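Local coordinates for protein importin-95 (Chaetomium thermophilum, PDB 4XRI) that probably serves as a flexible HEAT-repeat receptor that carries protein cargo into the nucleus and binds a small GTPase, at residues 261-273 with 320-332. The protein carries 2 engineered substitutions. Sequence-based numbering, arbitrary orientation.
With SO4 (sulfate ion), chain H.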
ATOM      1  N   TYR A 261      12.884  -6.515  19.052  1.00 50.30           N
ATOM      2  CA  TYR A 261      11.866  -7.203  19.842  1.00 50.33           C
ATOM      3  C   TYR A 261      12.431  -8.420  20.569  1.00 49.76           C
ATOM      4  O   TYR A 261      12.154  -8.637  21.751  1.00 46.12           O
ATOM      5  CB  TYR A 261      10.703  -7.633  18.943  1.00 45.35           C
ATOM      6  CG  TYR A 261       9.719  -8.570  19.612  1.00 43.63           C
ATOM      7  CD1 TYR A 261       8.589  -8.079  20.248  1.00 45.53           C
ATOM      8  CD2 TYR A 261       9.913  -9.949  19.591  1.00 44.21           C
ATOM      9  CE1 TYR A 261       7.687  -8.929  20.854  1.00 45.38           C
ATOM     10  CE2 TYR A 261       9.021 -10.805  20.199  1.00 46.49           C
ATOM     11  CZ  TYR A 261       7.906 -10.291  20.826  1.00 45.21           C
ATOM     12  OH  TYR A 261       7.011 -11.138  21.433  1.00 38.96           O
ATOM     13  N   GLU A 262      13.230  -9.203  19.851  1.00 46.49           N
ATOM     14  CA  GLU A 262      13.761 -10.461  20.364  1.00 50.35           C
ATOM     15  C   GLU A 262      14.653 -10.287  21.592  1.00 44.26           C
ATOM     16  O   GLU A 262      14.880 -11.241  22.336  1.00 48.41           O
ATOM     17  CB  GLU A 262      14.539 -11.184  19.263  1.00 56.00           C
ATOM     18  CG  GLU A 262      15.771 -10.440  18.773  1.00 58.66           C
ATOM     19  CD  GLU A 262      16.506 -11.191  17.678  1.00 73.75           C
ATOM     20  OE1 GLU A 262      16.160 -12.364  17.428  1.00 74.49           O
ATOM     21  OE2 GLU A 262      17.426 -10.607  17.066  1.00 79.34           O
ATOM     22  N   HIS A 263      15.152  -9.073  21.808  1.00 42.47           N
ATOM     23  CA  HIS A 263      16.047  -8.809  22.934  1.00 49.28           C
ATOM     24  C   HIS A 263      15.352  -8.129  24.116  1.00 47.50           C
ATOM     25  O   HIS A 263      16.008  -7.740  25.082  1.00 47.18           O
ATOM     26  CB  HIS A 263      17.226  -7.935  22.492  1.00 49.91           C
ATOM     27  CG  HIS A 263      18.098  -8.562  21.448  1.00 61.66           C
ATOM     28  ND1 HIS A 263      18.973  -9.591  21.724  1.00 65.49           N
ATOM     29  CD2 HIS A 263      18.249  -8.282  20.132  1.00 66.06           C
ATOM     30  CE1 HIS A 263      19.615  -9.926  20.619  1.00 67.00           C
ATOM     31  NE2 HIS A 263      19.194  -9.149  19.639  1.00 68.17           N
ATOM     32  N   MET A 264      14.032  -7.997  24.053  1.00 50.22           N
ATOM     33  CA  MET A 264      13.331  -7.082  24.952  1.00 51.17           C
ATOM     34  C   MET A 264      12.717  -7.694  26.210  1.00 48.20           C
ATOM     35  O   MET A 264      12.233  -6.960  27.074  1.00 44.44           O
ATOM     36  CB  MET A 264      12.230  -6.357  24.177  1.00 45.61           C
ATOM     37  CG  MET A 264      12.743  -5.292  23.221  1.00 44.64           C
ATOM     38  SD  MET A 264      13.694  -4.013  24.068  1.00 47.55           S
ATOM     39  CE  MET A 264      15.370  -4.492  23.652  1.00 42.69           C
ATOM     40  N   ARG A 265      12.734  -9.020  26.316  1.00 49.34           N
ATOM     41  CA  ARG A 265      12.067  -9.705  27.425  1.00 49.93           C
ATOM     42  C   ARG A 265      12.489  -9.185  28.799  1.00 44.77           C
ATOM     43  O   ARG A 265      11.646  -8.777  29.598  1.00 43.01           O
ATOM     44  CB  ARG A 265      12.326 -11.209  27.358  1.00 51.00           C
ATOM     45  CG  ARG A 265      11.583 -12.003  28.422  1.00 64.10           C
ATOM     46  CD  ARG A 265      11.674 -13.490  28.149  1.00 75.77           C
ATOM     47  NE  ARG A 265      10.378 -14.147  28.284  1.00 89.66           N
ATOM     48  CZ  ARG A 265      10.107 -15.361  27.817  1.00 91.44           C
ATOM     49  NH1 ARG A 265      11.047 -16.047  27.182  1.00 96.08           N
ATOM     50  NH2 ARG A 265       8.900 -15.885  27.979  1.00 81.75           N
ATOM     51  N   TYR A 266      13.792  -9.199  29.060  1.00 44.98           N
ATOM     52  CA  TYR A 266      14.329  -8.748  30.342  1.00 47.90           C
ATOM     53  C   TYR A 266      13.927  -7.311  30.655  1.00 46.52           C
ATOM     54  O   TYR A 266      13.451  -7.014  31.751  1.00 46.23           O
ATOM     55  CB  TYR A 266      15.855  -8.874  30.353  1.00 43.88           C
ATOM     56  CG  TYR A 266      16.529  -8.187  31.524  1.00 50.18           C
ATOM     57  CD1 TYR A 266      16.644  -8.820  32.755  1.00 49.15           C
ATOM     58  CD2 TYR A 266      17.062  -6.909  31.391  1.00 47.51           C
ATOM     59  CE1 TYR A 266      17.265  -8.197  33.825  1.00 55.41           C
ATOM     60  CE2 TYR A 266      17.682  -6.278  32.456  1.00 56.41           C
ATOM     61  CZ  TYR A 266      17.781  -6.927  33.670  1.00 60.62           C
ATOM     62  OH  TYR A 266      18.398  -6.303  34.730  1.00 64.49           O
ATOM     63  N   TYR A 267      14.114  -6.426  29.682  1.00 45.53           N
ATOM     64  CA  TYR A 267      13.854  -5.003  29.870  1.00 41.21           C
ATOM     65  C   TYR A 267      12.368  -4.700  30.025  1.00 46.58           C
ATOM     66  O   TYR A 267      11.985  -3.819  30.795  1.00 42.51           O
ATOM     67  CB  TYR A 267      14.433  -4.211  28.701  1.00 48.79           C
ATOM     68  CG  TYR A 267      15.906  -4.477  28.497  1.00 56.98           C
ATOM     69  CD1 TYR A 267      16.857  -3.888  29.320  1.00 52.24           C
ATOM     70  CD2 TYR A 267      16.346  -5.330  27.493  1.00 61.15           C
ATOM     71  CE1 TYR A 267      18.204  -4.133  29.146  1.00 59.21           C
ATOM     72  CE2 TYR A 267      17.692  -5.581  27.309  1.00 63.78           C
ATOM     73  CZ  TYR A 267      18.617  -4.980  28.138  1.00 63.12           C
ATOM     74  OH  TYR A 267      19.959  -5.224  27.963  1.00 62.48           O
ATOM     75  N   MET A 268      11.539  -5.432  29.288  1.00 43.84           N
ATOM     76  CA  MET A 268      10.091  -5.282  29.385  1.00 41.36           C
ATOM     77  C   MET A 268       9.624  -5.547  30.812  1.00 47.93           C
ATOM     78  O   MET A 268       8.938  -4.720  31.416  1.00 44.77           O
ATOM     79  CB  MET A 268       9.378  -6.226  28.411  1.00 37.19           C
ATOM     80  CG  MET A 268       7.868  -6.232  28.557  1.00 42.31           C
ATOM     81  SD  MET A 268       7.105  -4.669  28.083  1.00 45.84           S
ATOM     82  CE  MET A 268       7.204  -4.762  26.296  1.00 42.41           C
ATOM     83  N   GLU A 269      10.011  -6.701  31.344  1.00 43.28           N
ATOM     84  CA  GLU A 269       9.692  -7.068  32.718  1.00 44.09           C
ATOM     85  C   GLU A 269      10.329  -6.108  33.718  1.00 51.65           C
ATOM     86  O   GLU A 269       9.716  -5.750  34.724  1.00 48.26           O
ATOM     87  CB  GLU A 269      10.148  -8.502  33.006  1.00 48.70           C
ATOM     88  CG  GLU A 269       9.304  -9.564  32.325  1.00 59.51           C
ATOM     89  CD  GLU A 269       9.998 -10.913  32.252  1.00 69.60           C
ATOM     90  OE1 GLU A 269       9.724 -11.665  31.294  1.00 74.80           O
ATOM     91  OE2 GLU A 269      10.818 -11.220  33.144  1.00 73.73           O
ATOM     92  N   LYS A 270      11.555  -5.684  33.430  1.00 47.45           N
ATOM     93  CA  LYS A 270      12.312  -4.850  34.359  1.00 47.48           C
ATOM     94  C   LYS A 270      11.778  -3.421  34.466  1.00 48.18           C
ATOM     95  O   LYS A 270      11.680  -2.878  35.568  1.00 44.89           O
ATOM     96  CB  LYS A 270      13.791  -4.812  33.955  1.00 54.52           C
ATOM     97  CG  LYS A 270      14.678  -4.010  34.898  1.00 65.87           C
ATOM     98  CD  LYS A 270      15.057  -4.812  36.132  1.00 74.61           C
ATOM     99  CE  LYS A 270      15.822  -3.955  37.129  1.00 81.60           C
ATOM    100  NZ  LYS A 270      16.980  -3.261  36.498  1.00 82.11           N
ATOM    101  N   ALA A 271      11.436  -2.806  33.338  1.00 49.07           N
ATOM    102  CA  ALA A 271      11.124  -1.379  33.351  1.00 46.78           C
ATOM    103  C   ALA A 271      10.092  -0.923  32.318  1.00 42.43           C
ATOM    104  O   ALA A 271       9.221  -0.111  32.635  1.00 36.38           O
ATOM    105  CB  ALA A 271      12.405  -0.582  33.169  1.00 47.58           C
ATOM    106  N   LEU A 272      10.194  -1.437  31.095  1.00 40.55           N
ATOM    107  CA  LEU A 272       9.394  -0.932  29.977  1.00 38.55           C
ATOM    108  C   LEU A 272       7.892  -1.006  30.241  1.00 34.66           C
ATOM    109  O   LEU A 272       7.146  -0.094  29.876  1.00 41.34           O
ATOM    110  CB  LEU A 272       9.726  -1.697  28.694  1.00 37.86           C
ATOM    111  CG  LEU A 272      11.198  -1.709  28.279  1.00 42.50           C
ATOM    112  CD1 LEU A 272      11.351  -2.311  26.890  1.00 41.03           C
ATOM    113  CD2 LEU A 272      11.795  -0.307  28.335  1.00 39.35           C
ATOM    114  N   PHE A 273       7.467  -2.103  30.860  1.00 39.88           N
ATOM    115  CA  PHE A 273       6.074  -2.303  31.248  1.00 42.48           C
ATOM    116  C   PHE A 273       5.544  -1.093  32.013  1.00 34.23           C
ATOM    117  O   PHE A 273       4.585  -0.452  31.593  1.00 41.14           O
ATOM    118  CB  PHE A 273       5.946  -3.571  32.100  1.00 41.20           C
ATOM    119  CG  PHE A 273       4.535  -4.067  32.256  1.00 42.66           C
ATOM    120  CD1 PHE A 273       4.226  -4.995  33.235  1.00 47.81           C
ATOM    121  CD2 PHE A 273       3.526  -3.622  31.419  1.00 36.47           C
ATOM    122  CE1 PHE A 273       2.935  -5.463  33.384  1.00 45.51           C
ATOM    123  CE2 PHE A 273       2.232  -4.087  31.564  1.00 44.86           C
ATOM    124  CZ  PHE A 273       1.938  -5.011  32.546  1.00 44.71           C
ATOM    125  N   PRO A 320      11.111 -16.051  17.938  1.00 58.73           N
ATOM    126  CA  PRO A 320      10.916 -15.782  19.367  1.00 57.45           C
ATOM    127  C   PRO A 320       9.635 -14.993  19.637  1.00 50.53           C
ATOM    128  O   PRO A 320       9.386 -13.984  18.985  1.00 47.80           O
ATOM    129  CB  PRO A 320      12.160 -14.967  19.740  1.00 53.56           C
ATOM    130  CG  PRO A 320      13.196 -15.416  18.771  1.00 51.20           C
ATOM    131  CD  PRO A 320      12.464 -15.681  17.486  1.00 50.57           C
ATOM    132  N   PHE A 321       8.832 -15.468  20.586  1.00 45.39           N
ATOM    133  CA  PHE A 321       7.553 -14.842  20.910  1.00 47.65           C
ATOM    134  C   PHE A 321       7.343 -14.833  22.421  1.00 42.70           C
ATOM    135  O   PHE A 321       7.379 -15.882  23.063  1.00 43.64           O
ATOM    136  CB  PHE A 321       6.405 -15.574  20.206  1.00 46.95           C
ATOM    137  CG  PHE A 321       5.053 -14.967  20.450  1.00 46.31           C
ATOM    138  CD1 PHE A 321       4.669 -13.813  19.791  1.00 50.49           C
ATOM    139  CD2 PHE A 321       4.163 -15.557  21.329  1.00 56.18           C
ATOM    140  CE1 PHE A 321       3.427 -13.251  20.011  1.00 53.02           C
ATOM    141  CE2 PHE A 321       2.917 -15.003  21.552  1.00 53.87           C
ATOM    142  CZ  PHE A 321       2.549 -13.848  20.894  1.00 47.30           C
ATOM    143  N   TYR A 322       7.118 -13.647  22.982  1.00 41.27           N
ATOM    144  CA  TYR A 322       7.113 -13.479  24.432  1.00 43.33           C
ATOM    145  C   TYR A 322       5.747 -13.121  25.008  1.00 47.18           C
ATOM    146  O   TYR A 322       5.612 -12.966  26.220  1.00 46.57           O
ATOM    147  CB  TYR A 322       8.122 -12.404  24.834  1.00 45.69           C
ATOM    148  CG  TYR A 322       9.524 -12.660  24.336  1.00 51.05           C
ATOM    149  CD1 TYR A 322      10.152 -13.878  24.562  1.00 53.11           C
ATOM    150  CD2 TYR A 322      10.221 -11.683  23.635  1.00 43.93           C
ATOM    151  CE1 TYR A 322      11.437 -14.115  24.107  1.00 56.34           C
ATOM    152  CE2 TYR A 322      11.502 -11.909  23.176  1.00 50.97           C
ATOM    153  CZ  TYR A 322      12.107 -13.126  23.414  1.00 53.71           C
ATOM    154  OH  TYR A 322      13.386 -13.345  22.955  1.00 53.14           O
ATOM    155  N   ASN A 323       4.748 -12.985  24.142  1.00 43.81           N
ATOM    156  CA  ASN A 323       3.387 -12.663  24.570  1.00 47.77           C
ATOM    157  C   ASN A 323       3.299 -11.396  25.423  1.00 44.29           C
ATOM    158  O   ASN A 323       2.579 -11.365  26.421  1.00 45.42           O
ATOM    159  CB  ASN A 323       2.785 -13.836  25.351  1.00 52.63           C
ATOM    160  CG  ASN A 323       1.671 -14.531  24.595  1.00 59.58           C
ATOM    161  OD1 ASN A 323       0.915 -13.898  23.858  1.00 62.17           O
ATOM    162  ND2 ASN A 323       1.568 -15.845  24.768  1.00 66.04           N
ATOM    163  N   PHE A 324       4.035 -10.360  25.027  1.00 38.65           N
ATOM    164  CA  PHE A 324       4.059  -9.100  25.769  1.00 41.18           C
ATOM    165  C   PHE A 324       2.669  -8.501  25.935  1.00 43.53           C
ATOM    166  O   PHE A 324       2.268  -8.135  27.041  1.00 40.48           O
ATOM    167  CB  PHE A 324       4.969  -8.086  25.072  1.00 40.64           C
ATOM    168  CG  PHE A 324       6.433  -8.378  25.225  1.00 41.05           C
ATOM    169  CD1 PHE A 324       6.909  -9.066  26.329  1.00 37.18           C
ATOM    170  CD2 PHE A 324       7.336  -7.963  24.263  1.00 41.58           C
ATOM    171  CE1 PHE A 324       8.257  -9.334  26.467  1.00 39.61           C
ATOM    172  CE2 PHE A 324       8.682  -8.226  24.396  1.00 38.36           C
ATOM    173  CZ  PHE A 324       9.144  -8.912  25.499  1.00 44.34           C
ATOM    174  N   ALA A 325       1.945  -8.404  24.824  1.00 41.26           N
ATOM    175  CA  ALA A 325       0.614  -7.804  24.814  1.00 42.26           C
ATOM    176  C   ALA A 325      -0.365  -8.578  25.690  1.00 44.78           C
ATOM    177  O   ALA A 325      -1.148  -7.985  26.433  1.00 40.52           O
ATOM    178  CB  ALA A 325       0.091  -7.717  23.393  1.00 34.44           C
ATOM    179  N   ARG A 326      -0.305  -9.904  25.604  1.00 43.88           N
ATOM    180  CA  ARG A 326      -1.171 -10.774  26.393  1.00 49.18           C
ATOM    181  C   ARG A 326      -0.969 -10.541  27.889  1.00 48.65           C
ATOM    182  O   ARG A 326      -1.926 -10.331  28.635  1.00 36.51           O
ATOM    183  CB  ARG A 326      -0.907 -12.241  26.043  1.00 50.47           C
ATOM    184  CG  ARG A 326      -1.846 -13.226  26.713  1.00 51.80           C
ATOM    185  CD  ARG A 326      -1.458 -14.659  26.383  1.00 64.08           C
ATOM    186  NE  ARG A 326      -2.405 -15.626  26.934  1.00 78.38           N
ATOM    187  CZ  ARG A 326      -2.370 -16.078  28.182  1.00 89.68           C
ATOM    188  NH1 ARG A 326      -1.434 -15.650  29.017  1.00 92.96           N
ATOM    189  NH2 ARG A 326      -3.273 -16.956  28.598  1.00 92.01           N
ATOM    190  N   VAL A 327       0.291 -10.574  28.311  1.00 42.24           N
ATOM    191  CA  VAL A 327       0.654 -10.329  29.701  1.00 43.24           C
ATOM    192  C   VAL A 327       0.231  -8.934  30.162  1.00 46.11           C
ATOM    193  O   VAL A 327      -0.227  -8.755  31.291  1.00 45.94           O
ATOM    194  CB  VAL A 327       2.180 -10.498  29.909  1.00 44.06           C
ATOM    195  CG1 VAL A 327       2.599 -10.034  31.302  1.00 41.35           C
ATOM    196  CG2 VAL A 327       2.590 -11.945  29.675  1.00 45.32           C
ATOM    197  N   ALA A 328       0.362  -7.955  29.274  1.00 37.52           N
ATOM    198  CA  ALA A 328       0.136  -6.556  29.628  1.00 41.46           C
ATOM    199  C   ALA A 328      -1.330  -6.134  29.561  1.00 43.46           C
ATOM    200  O   ALA A 328      -1.664  -5.004  29.916  1.00 36.01           O
ATOM    201  CB  ALA A 328       0.967  -5.659  28.729  1.00 35.79           C
ATOM    202  N   THR A 329      -2.189  -7.046  29.109  1.00 38.49           N
ATOM    203  CA  THR A 329      -3.602  -6.752  28.858  1.00 36.55           C
ATOM    204  C   THR A 329      -4.299  -6.008  29.997  1.00 39.99           C
ATOM    205  O   THR A 329      -4.914  -4.964  29.782  1.00 41.65           O
ATOM    206  CB  THR A 329      -4.393  -8.046  28.583  1.00 40.07           C
ATOM    207  OG1 THR A 329      -3.878  -8.685  27.409  1.00 40.93           O
ATOM    208  CG2 THR A 329      -5.868  -7.732  28.375  1.00 40.95           C
ATOM    209  N   ASN A 330      -4.191  -6.545  31.209  1.00 37.17           N
ATOM    210  CA  ASN A 330      -4.913  -5.997  32.355  1.00 39.47           C
ATOM    211  C   ASN A 330      -4.475  -4.593  32.766  1.00 36.42           C
ATOM    212  O   ASN A 330      -5.191  -3.902  33.491  1.00 36.83           O
ATOM    213  CB  ASN A 330      -4.780  -6.937  33.553  1.00 40.71           C
ATOM    214  CG  ASN A 330      -5.560  -8.221  33.371  1.00 51.59           C
ATOM    215  OD1 ASN A 330      -6.492  -8.285  32.569  1.00 51.85           O
ATOM    216  ND2 ASN A 330      -5.185  -9.253  34.117  1.00 58.29           N
ATOM    217  N   GLU A 331      -3.305  -4.171  32.302  1.00 36.00           N
ATOM    218  CA  GLU A 331      -2.796  -2.851  32.650  1.00 39.70           C
ATOM    219  C   GLU A 331      -2.989  -1.846  31.516  1.00 42.02           C
ATOM    220  O   GLU A 331      -3.381  -0.701  31.747  1.00 44.93           O
ATOM    221  CB  GLU A 331      -1.314  -2.932  33.027  1.00 35.08           C
ATOM    222  CG  GLU A 331      -0.995  -3.951  34.112  1.00 41.76           C
ATOM    223  CD  GLU A 331      -1.503  -3.544  35.485  1.00 46.29           C
ATOM    224  OE1 GLU A 331      -1.948  -2.387  35.650  1.00 42.23           O
ATOM    225  OE2 GLU A 331      -1.452  -4.389  36.404  1.00 50.59           O
ATOM    226  N   VAL A 332      -2.721  -2.283  30.290  1.00 50.10           N
ATOM    227  CA  VAL A 332      -2.692  -1.385  29.140  1.00 41.97           C
ATOM    228  C   VAL A 332      -4.073  -1.131  28.530  1.00 37.27           C
ATOM    229  O   VAL A 332      -4.408   0.005  28.192  1.00 40.33           O
ATOM    230  CB  VAL A 332      -1.752  -1.936  28.047  1.00 46.54           C
ATOM    231  CG1 VAL A 332      -1.807  -1.069  26.797  1.00 43.37           C
ATOM    232  CG2 VAL A 332      -0.326  -2.022  28.576  1.00 44.51           C
TER
HETATM  233  S   SO4 H 907      15.984 -12.560  28.505  0.78 69.38           S
HETATM  234  O1  SO4 H 907      16.015 -13.670  27.561  0.78 76.97           O
HETATM  235  O2  SO4 H 907      15.665 -11.331  27.788  0.78 59.79           O
HETATM  236  O3  SO4 H 907      14.971 -12.813  29.525  0.78 67.81           O
HETATM  237  O4  SO4 H 907      17.289 -12.423  29.137  0.78 72.60           O
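Where Tyr322 and Phe324 pack against Tyr261, Arg265 and Met268, helices 265-273 and 324-332 run nearly parallel, their axes 12.2 Å apart at an angle of 15°, a separation that large side chains must span. Two tyrosines exchange hydrogen bonds with each other's segment. Tyr322 N donates almost straight to Tyr261 OH (3.0 Å, 166°), while Tyr322 OH gives its proton to Glu262 O at 2.7 Å, a carbonyl in the short 3-10 turn. Tyr261 OH also bonds to Glu302, which receives the backbone N-H groups of Phe324 and Ala325 as well, so one carboxylate ties this hydroxyl to the first turn of helix 324-332. Tyrosine suits both places, since each ring packs while its hydroxyl bonds to backbone; the rings lie almost flat to one another yet are displaced so far that they hardly overlap. Arg265 CB sits squarely over one face of Tyr322, 4.2 Å from the ring centroid; the chain starts out extended, CG anti to the backbone N (chi1 -176°), and bends at chi3, which brings one guanidinium face against Tyr322 CD1. A leucine in place of Tyr322 would probably leave Glu262 O without this donor and the aliphatic part of Arg265 without its aromatic platform. Near-parallel helices stacked side by side are characteristic of a HEAT-repeat solenoid; here helix 243-260 packs on segment 261-273, and helix 285-310 meets side chains of both segments. Phe324 fills the middle: Met268 CG makes a CH-pi contact over one face, 3.7 Å from Phe324 CD1, SD stands farther above that face as a Met-aromatic contact, and Arg265 CA meets the ring edge. Bends at chi2 and chi3 fold Met268 CE back over the same ring. Farther along, Phe273 CE2 lies 3.5 Å from CB of the small Ala328, and Phe273 CZ touches the aliphatic CG of Glu331.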